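Tyrosinase (Burkholderia thailandensis, PDB 5ZRD) catalyses, as a copper-dependent tyrosinase, the hydroxylation of monophenols to catechols and the onward oxidation of these to quinones, and can work at acidic pH. Local coordinates at residues D31-W36 / N147-F152; P115-T120 / D313-F318. All blocks are in the same frame, centred on the assembly; numbering follows the deposited sequence.

Contact 1 of 2, residues D31-W36 / N147-F152; sequences DLVRAW and NPLRSF
The indole of Trp36 receives Leu149 on one face: methyl CD2 stands over the pyrrole half, 3.6 Å from the centroid of the five-membered ring and 17° off its normal, a CH-pi contact. The methyl is set toward the rim, so its closest atom is Trp36 CG, 3.4 Å from Leu149 CD2. Pro314 and the Phe318 ring come to that side too. At the ring's edge, in its plane, lies the carbonyl oxygen of Leu32. Phe50 meets the indole edge-to-face, while Leu101 and Leu105 of helix 90-108 touch it. With CG anti to its carbonyl carbon (chi1 -46°), Leu149 swings its isobutyl group to the helix; CD1 continues the chain toward Val33 CG2, and CD2 turns off it onto the indole.

Pro148 fills the angle between Trp36 and Val33, one turn apart on helix 27-41. Its CG lies 3.8 Å from Trp36 CB, and its CD is 3.9 Å from Val33 CG1. The second methyl of Val33, CG2, faces Leu149 CD1 more loosely, at 4.4 Å.

No hydrogen bond crosses between the segments; the turn is held by an internal bond and by partners around it. Asn147 OD1 accepts from Leu149 N at 3.0 Å, with the donor above the carbonyl plane, and Asn147 ND2 is held by the carbonyls of Ile132 and Gln135. Pro148 O is tied back to the helix by Gln40 NE2. Here an Asx turn coincides with a type I beta turn, from Asn147 to Arg150, and presents two apolar residues to the flank of helix 27-41.

Contact 2 of 2, residues P115-T120 / D313-F318; sequences PFWDET and DPIFFF
Trp117 and Phe318 form the close part of this contact, joined through the backbone. Trp117 N donates to Phe318 O at 3.1 Å with an N-H...O angle of 161°, approaching from above the carbonyl plane. Just beside this bond Trp117 CB and Phe318 CB pack 4.1 Å apart. The Phe318 ring, carried by CG anti to its carbonyl carbon (chi1 -71°), extends toward Pro115, whose CG comes within 3.7 Å of Phe318 CE2.

The looser side lies at the far end of the indole. There Trp117 CZ3 meets Ile315 CD1 obliquely at 4.3 Å; Ile280 touches Trp117 and Val284 touches Ile315. This side too is buried, since every touching residue is enclosed by protein. Glu119 CG covers the centre of one indole face from within its own segment, and the indole NE1 bonds to Thr124.

On the helical side, Asp313 OD1 caps the incoming turn through Ile315 N at 2.9 Å and also pairs with Arg179. Glu119 reaches further along the helix: OE1 bonds His319 ND1, and OE2 bonds Asn322 ND2 and Tyr241 OH. The chemistry thus combines one backbone bond, an apolar core and buried carboxylates with several partners each, which probably helps fix the position of the helix start that carries Phe316, part of the oxygen-atom pocket, and copper ligand His320.

How the contacts relate
Contacts 1 and 2 lie side by side at increasing distance from the copper site, their centres 12 Å apart and their segments alternating along the chain. Pro314 joins them from one side, its CB 3.7 Å from Trp36 CZ3 and its CG 3.4 Å from Pro148 O. Leu32 joins them from the other, its CD1 3.4 Å from Pro115 CD, while the Trp36 and Phe318 rings also meet, their planes at about 25°. Contact 2 is the nearer: the Ile315 side chain is about 9 Å from a copper ion, and Phe316 touches the bound oxygen atom. Contact 1 stands further out, with the Trp36 side chain about 13 Å from a copper ion.

Contact 1 of 2, residues D31-W36 / N147-F152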
loop_
_atom_site.group_PDB
_atom_site.type_symbol
_atom_site.label_atom_id
_atom_site.label_comp_id
_atom_site.label_asym_id
_atom_site.label_seq_id
_atom_site.Cartn_x
_atom_site.Cartn_y
_atom_site.Cartn_z
ATOM N N ASP A 31 17.350 49.942 -3.339
ATOM C CA ASP A 31 16.839 49.236 -2.141
ATOM C C ASP A 31 16.267 47.857 -2.506
ATOM O O ASP A 31 16.507 46.845 -1.821
ATOM C CB ASP A 31 15.754 50.054 -1.437
ATOM C CG ASP A 31 16.298 51.304 -0.741
ATOM O OD1 ASP A 31 17.500 51.354 -0.369
ATOM O OD2 ASP A 31 15.490 52.235 -0.551
ATOM N N LEU A 32 15.487 47.837 -3.582
ATOM C CA LEU A 32 14.893 46.601 -4.058
ATOM C C LEU A 32 16.006 45.597 -4.393
ATOM O O LEU A 32 15.981 44.479 -3.884
ATOM C CB LEU A 32 14.014 46.880 -5.283
ATOM C CG LEU A 32 13.331 45.631 -5.843
ATOM C CD1 LEU A 32 12.212 45.177 -4.920
ATOM C CD2 LEU A 32 12.842 45.859 -7.259
ATOM N N VAL A 33 16.971 46.001 -5.221
ATOM C CA VAL A 33 18.065 45.100 -5.598
ATOM C C VAL A 33 18.816 44.655 -4.338
ATOM O O VAL A 33 19.072 43.461 -4.159
ATOM C CB VAL A 33 19.001 45.719 -6.652
ATOM C CG1 VAL A 33 20.299 44.934 -6.775
ATOM C CG2 VAL A 33 18.330 45.817 -8.020
ATOM N N ARG A 34 19.122 45.598 -3.447
ATOM C CA ARG A 34 19.896 45.272 -2.253
ATOM C C ARG A 34 19.136 44.245 -1.422
ATOM O O ARG A 34 19.757 43.381 -0.856
ATOM C CB ARG A 34 20.212 46.523 -1.421
ATOM C CG ARG A 34 20.866 46.237 -0.068
ATOM C CD ARG A 34 21.135 47.490 0.760
ATOM N NE ARG A 34 22.226 48.256 0.181
ATOM C CZ ARG A 34 22.098 49.397 -0.491
ATOM N NH1 ARG A 34 23.181 49.948 -1.018
ATOM N NH2 ARG A 34 20.913 49.985 -0.636
ATOM N N ALA A 35 17.808 44.369 -1.340
ATOM C CA ALA A 35 16.961 43.424 -0.569
ATOM C C ALA A 35 16.979 42.029 -1.208
ATOM O O ALA A 35 16.999 40.999 -0.513
ATOM C CB ALA A 35 15.546 43.951 -0.504
ATOM N N TRP A 36 16.945 41.998 -2.538
ATOM C CA TRP A 36 16.932 40.745 -3.251
ATOM C C TRP A 36 18.306 40.066 -3.112
ATOM O O TRP A 36 18.391 38.828 -2.910
ATOM C CB TRP A 36 16.541 40.972 -4.716
ATOM C CG TRP A 36 15.075 40.868 -4.969
ATOM C CD1 TRP A 36 14.145 41.871 -4.991
ATOM C CD2 TRP A 36 14.364 39.661 -5.251
ATOM N NE1 TRP A 36 12.902 41.365 -5.264
ATOM C CE2 TRP A 36 13.007 40.010 -5.411
ATOM C CE3 TRP A 36 14.747 38.325 -5.364
ATOM C CZ2 TRP A 36 12.042 39.062 -5.706
ATOM C CZ3 TRP A 36 13.792 37.386 -5.648
ATOM C CH2 TRP A 36 12.462 37.757 -5.817
ATOM N N ASN A 147 22.961 40.926 -11.454
ATOM C CA ASN A 147 21.586 41.296 -11.183
ATOM C C ASN A 147 20.884 40.109 -10.510
ATOM O O ASN A 147 20.702 39.096 -11.129
ATOM C CB ASN A 147 20.878 41.667 -12.487
ATOM C CG ASN A 147 19.415 42.030 -12.306
ATOM O OD1 ASN A 147 18.939 42.156 -11.188
ATOM N ND2 ASN A 147 18.696 42.196 -13.397
ATOM N N PRO A 148 20.498 40.222 -9.235
ATOM C CA PRO A 148 19.825 39.094 -8.602
ATOM C C PRO A 148 18.448 38.744 -9.197
ATOM O O PRO A 148 17.920 37.678 -8.895
ATOM C CB PRO A 148 19.604 39.560 -7.157
ATOM C CG PRO A 148 19.367 41.024 -7.312
ATOM C CD PRO A 148 20.263 41.446 -8.460
ATOM N N LEU A 149 17.881 39.621 -10.031
ATOM C CA LEU A 149 16.512 39.464 -10.567
ATOM C C LEU A 149 16.493 38.676 -11.895
ATOM O O LEU A 149 15.417 38.203 -12.267
ATOM C CB LEU A 149 15.899 40.853 -10.782
ATOM C CG LEU A 149 16.059 41.855 -9.638
ATOM C CD1 LEU A 149 15.390 43.198 -10.000
ATOM C CD2 LEU A 149 15.472 41.281 -8.370
ATOM N N ARG A 150 17.629 38.516 -12.599
ATOM C CA ARG A 150 17.624 37.832 -13.888
ATOM C C ARG A 150 17.488 36.317 -13.714
ATOM O O ARG A 150 16.988 35.659 -14.607
ATOM C CB ARG A 150 18.850 38.153 -14.747
ATOM C CG ARG A 150 20.206 37.681 -14.241
ATOM C CD ARG A 150 21.105 37.322 -15.426
ATOM N NE ARG A 150 20.742 37.992 -16.687
ATOM C CZ ARG A 150 20.945 37.509 -17.922
ATOM N NH1 ARG A 150 21.274 36.242 -18.099
ATOM N NH2 ARG A 150 20.842 38.310 -18.974
ATOM N N SER A 151 17.882 35.771 -12.577
ATOM C CA SER A 151 17.898 34.333 -12.420
ATOM C C SER A 151 18.367 34.035 -11.007
ATOM O O SER A 151 18.740 34.941 -10.233
ATOM C CB SER A 151 18.788 33.670 -13.426
ATOM O OG SER A 151 20.089 34.240 -13.327
ATOM N N PHE A 152 18.357 32.775 -10.670
ATOM C CA PHE A 152 18.803 32.395 -9.327
ATOM C C PHE A 152 19.487 31.040 -9.426
ATOM O O PHE A 152 19.069 30.186 -10.186
ATOM C CB PHE A 152 17.626 32.389 -8.361
ATOM C CG PHE A 152 17.868 31.788 -7.000
ATOM C CD1 PHE A 152 18.636 32.456 -6.058
ATOM C CD2 PHE A 152 17.248 30.606 -6.633
ATOM C CE1 PHE A 152 18.816 31.937 -4.791
ATOM C CE2 PHE A 152 17.413 30.097 -5.357
ATOM C CZ PHE A 152 18.200 30.757 -4.440
#

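Contact 2 of 2, residues P115-T120 / D313-F318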
loop_
_atom_site.group_PDB
_atom_site.type_symbol
_atom_site.label_atom_id
_atom_site.label_comp_id
_atom_site.label_asym_id
_atom_site.label_seq_id
_atom_site.Cartn_x
_atom_site.Cartn_y
_atom_site.Cartn_z
ATOM N N PRO A 115 7.659 45.693 -5.957
ATOM C CA PRO A 115 6.930 46.320 -7.042
ATOM C C PRO A 115 6.313 45.264 -7.960
ATOM O O PRO A 115 6.544 44.063 -7.743
ATOM C CB PRO A 115 7.981 47.107 -7.838
ATOM C CG PRO A 115 9.251 46.338 -7.605
ATOM C CD PRO A 115 9.099 45.648 -6.261
ATOM N N PHE A 116 5.575 45.741 -8.962
ATOM C CA PHE A 116 4.873 44.875 -9.903
ATOM C C PHE A 116 5.417 45.125 -11.313
ATOM O O PHE A 116 5.685 46.253 -11.722
ATOM C CB PHE A 116 3.350 45.058 -9.853
ATOM C CG PHE A 116 2.829 46.455 -10.088
ATOM C CD1 PHE A 116 2.642 47.331 -9.025
ATOM C CD2 PHE A 116 2.478 46.882 -11.357
ATOM C CE1 PHE A 116 2.154 48.616 -9.227
ATOM C CE2 PHE A 116 1.979 48.165 -11.560
ATOM C CZ PHE A 116 1.829 49.036 -10.494
ATOM N N TRP A 117 5.599 44.049 -12.054
ATOM C CA TRP A 117 5.777 44.171 -13.495
ATOM C C TRP A 117 4.415 44.424 -14.109
ATOM O O TRP A 117 3.594 43.522 -14.176
ATOM C CB TRP A 117 6.418 42.924 -14.110
ATOM C CG TRP A 117 6.372 42.904 -15.606
ATOM C CD1 TRP A 117 6.330 43.964 -16.465
ATOM C CD2 TRP A 117 6.416 41.735 -16.422
ATOM N NE1 TRP A 117 6.304 43.528 -17.762
ATOM C CE2 TRP A 117 6.404 42.168 -17.768
ATOM C CE3 TRP A 117 6.494 40.375 -16.149
ATOM C CZ2 TRP A 117 6.398 41.274 -18.838
ATOM C CZ3 TRP A 117 6.489 39.497 -17.205
ATOM C CH2 TRP A 117 6.455 39.939 -18.531
ATOM N N ASP A 118 4.206 45.659 -14.523
ATOM C CA ASP A 118 2.989 46.040 -15.195
ATOM C C ASP A 118 2.957 45.474 -16.620
ATOM O O ASP A 118 3.416 46.120 -17.560
ATOM C CB ASP A 118 2.803 47.566 -15.206
ATOM C CG ASP A 118 1.374 47.967 -15.588
ATOM O OD1 ASP A 118 0.616 47.138 -16.177
ATOM O OD2 ASP A 118 1.021 49.118 -15.312
ATOM N N GLU A 119 2.324 44.305 -16.740
ATOM C CA GLU A 119 2.409 43.429 -17.936
ATOM C C GLU A 119 1.617 44.000 -19.118
ATOM O O GLU A 119 1.846 43.580 -20.274
ATOM C CB GLU A 119 1.857 42.035 -17.608
ATOM C CG GLU A 119 2.730 41.247 -16.652
ATOM C CD GLU A 119 2.043 40.172 -15.822
ATOM O OE1 GLU A 119 2.767 39.313 -15.317
ATOM O OE2 GLU A 119 0.788 40.186 -15.674
ATOM N N THR A 120 0.655 44.862 -18.821
ATOM C CA THR A 120 -0.274 45.397 -19.812
ATOM C C THR A 120 -0.123 46.917 -19.970
ATOM O O THR A 120 -0.961 47.547 -20.572
ATOM C CB THR A 120 -1.718 45.050 -19.437
ATOM O OG1 THR A 120 -1.963 45.455 -18.092
ATOM C CG2 THR A 120 -2.008 43.569 -19.553
ATOM N N ASP A 313 12.398 31.295 -9.941
ATOM C CA ASP A 313 12.766 32.413 -10.807
ATOM C C ASP A 313 12.242 33.723 -10.214
ATOM O O ASP A 313 11.048 33.893 -10.108
ATOM C CB ASP A 313 12.197 32.224 -12.191
ATOM C CG ASP A 313 12.644 33.291 -13.161
ATOM O OD1 ASP A 313 12.952 34.457 -12.737
ATOM O OD2 ASP A 313 12.702 32.916 -14.360
ATOM N N PRO A 314 13.129 34.667 -9.877
ATOM C CA PRO A 314 12.720 35.947 -9.257
ATOM C C PRO A 314 11.556 36.649 -9.972
ATOM O O PRO A 314 10.784 37.356 -9.276
ATOM C CB PRO A 314 13.978 36.826 -9.304
ATOM C CG PRO A 314 15.115 35.825 -9.246
ATOM C CD PRO A 314 14.602 34.640 -10.030
ATOM N N ILE A 315 11.419 36.441 -11.301
ATOM C CA ILE A 315 10.385 37.112 -12.083
ATOM C C ILE A 315 9.020 36.598 -11.638
ATOM O O ILE A 315 8.007 37.282 -11.842
ATOM C CB ILE A 315 10.550 36.942 -13.613
ATOM C CG1 ILE A 315 9.797 38.023 -14.380
ATOM C CG2 ILE A 315 10.097 35.591 -14.114
ATOM C CD1 ILE A 315 10.281 38.175 -15.812
ATOM N N PHE A 316 8.984 35.381 -11.115
ATOM C CA PHE A 316 7.722 34.881 -10.543
ATOM C C PHE A 316 7.046 35.936 -9.659
ATOM O O PHE A 316 5.863 36.132 -9.756
ATOM C CB PHE A 316 7.949 33.628 -9.720
ATOM C CG PHE A 316 6.695 33.062 -9.107
ATOM C CD1 PHE A 316 6.219 33.552 -7.901
ATOM C CD2 PHE A 316 6.017 32.018 -9.720
ATOM C CE1 PHE A 316 5.074 33.019 -7.347
ATOM C CE2 PHE A 316 4.865 31.490 -9.167
ATOM C CZ PHE A 316 4.393 32.000 -7.988
ATOM N N PHE A 317 7.798 36.654 -8.856
ATOM C CA PHE A 317 7.209 37.508 -7.810
ATOM C C PHE A 317 6.796 38.865 -8.387
ATOM O O PHE A 317 5.787 39.446 -7.937
ATOM C CB PHE A 317 8.164 37.593 -6.617
ATOM C CG PHE A 317 8.228 36.274 -5.918
ATOM C CD1 PHE A 317 9.075 35.291 -6.379
ATOM C CD2 PHE A 317 7.296 35.945 -4.962
ATOM C CE1 PHE A 317 9.059 34.030 -5.815
ATOM C CE2 PHE A 317 7.292 34.683 -4.387
ATOM C CZ PHE A 317 8.171 33.728 -4.810
ATOM N N PHE A 318 7.528 39.346 -9.386
ATOM C CA PHE A 318 7.156 40.593 -10.075
ATOM C C PHE A 318 5.834 40.397 -10.840
ATOM O O PHE A 318 4.971 41.284 -10.912
ATOM C CB PHE A 318 8.301 41.011 -11.007
ATOM C CG PHE A 318 9.495 41.499 -10.230
ATOM C CD1 PHE A 318 10.421 40.605 -9.727
ATOM C CD2 PHE A 318 9.628 42.831 -9.905
ATOM C CE1 PHE A 318 11.472 41.046 -8.949
ATOM C CE2 PHE A 318 10.706 43.270 -9.155
ATOM C CZ PHE A 318 11.623 42.379 -8.676
#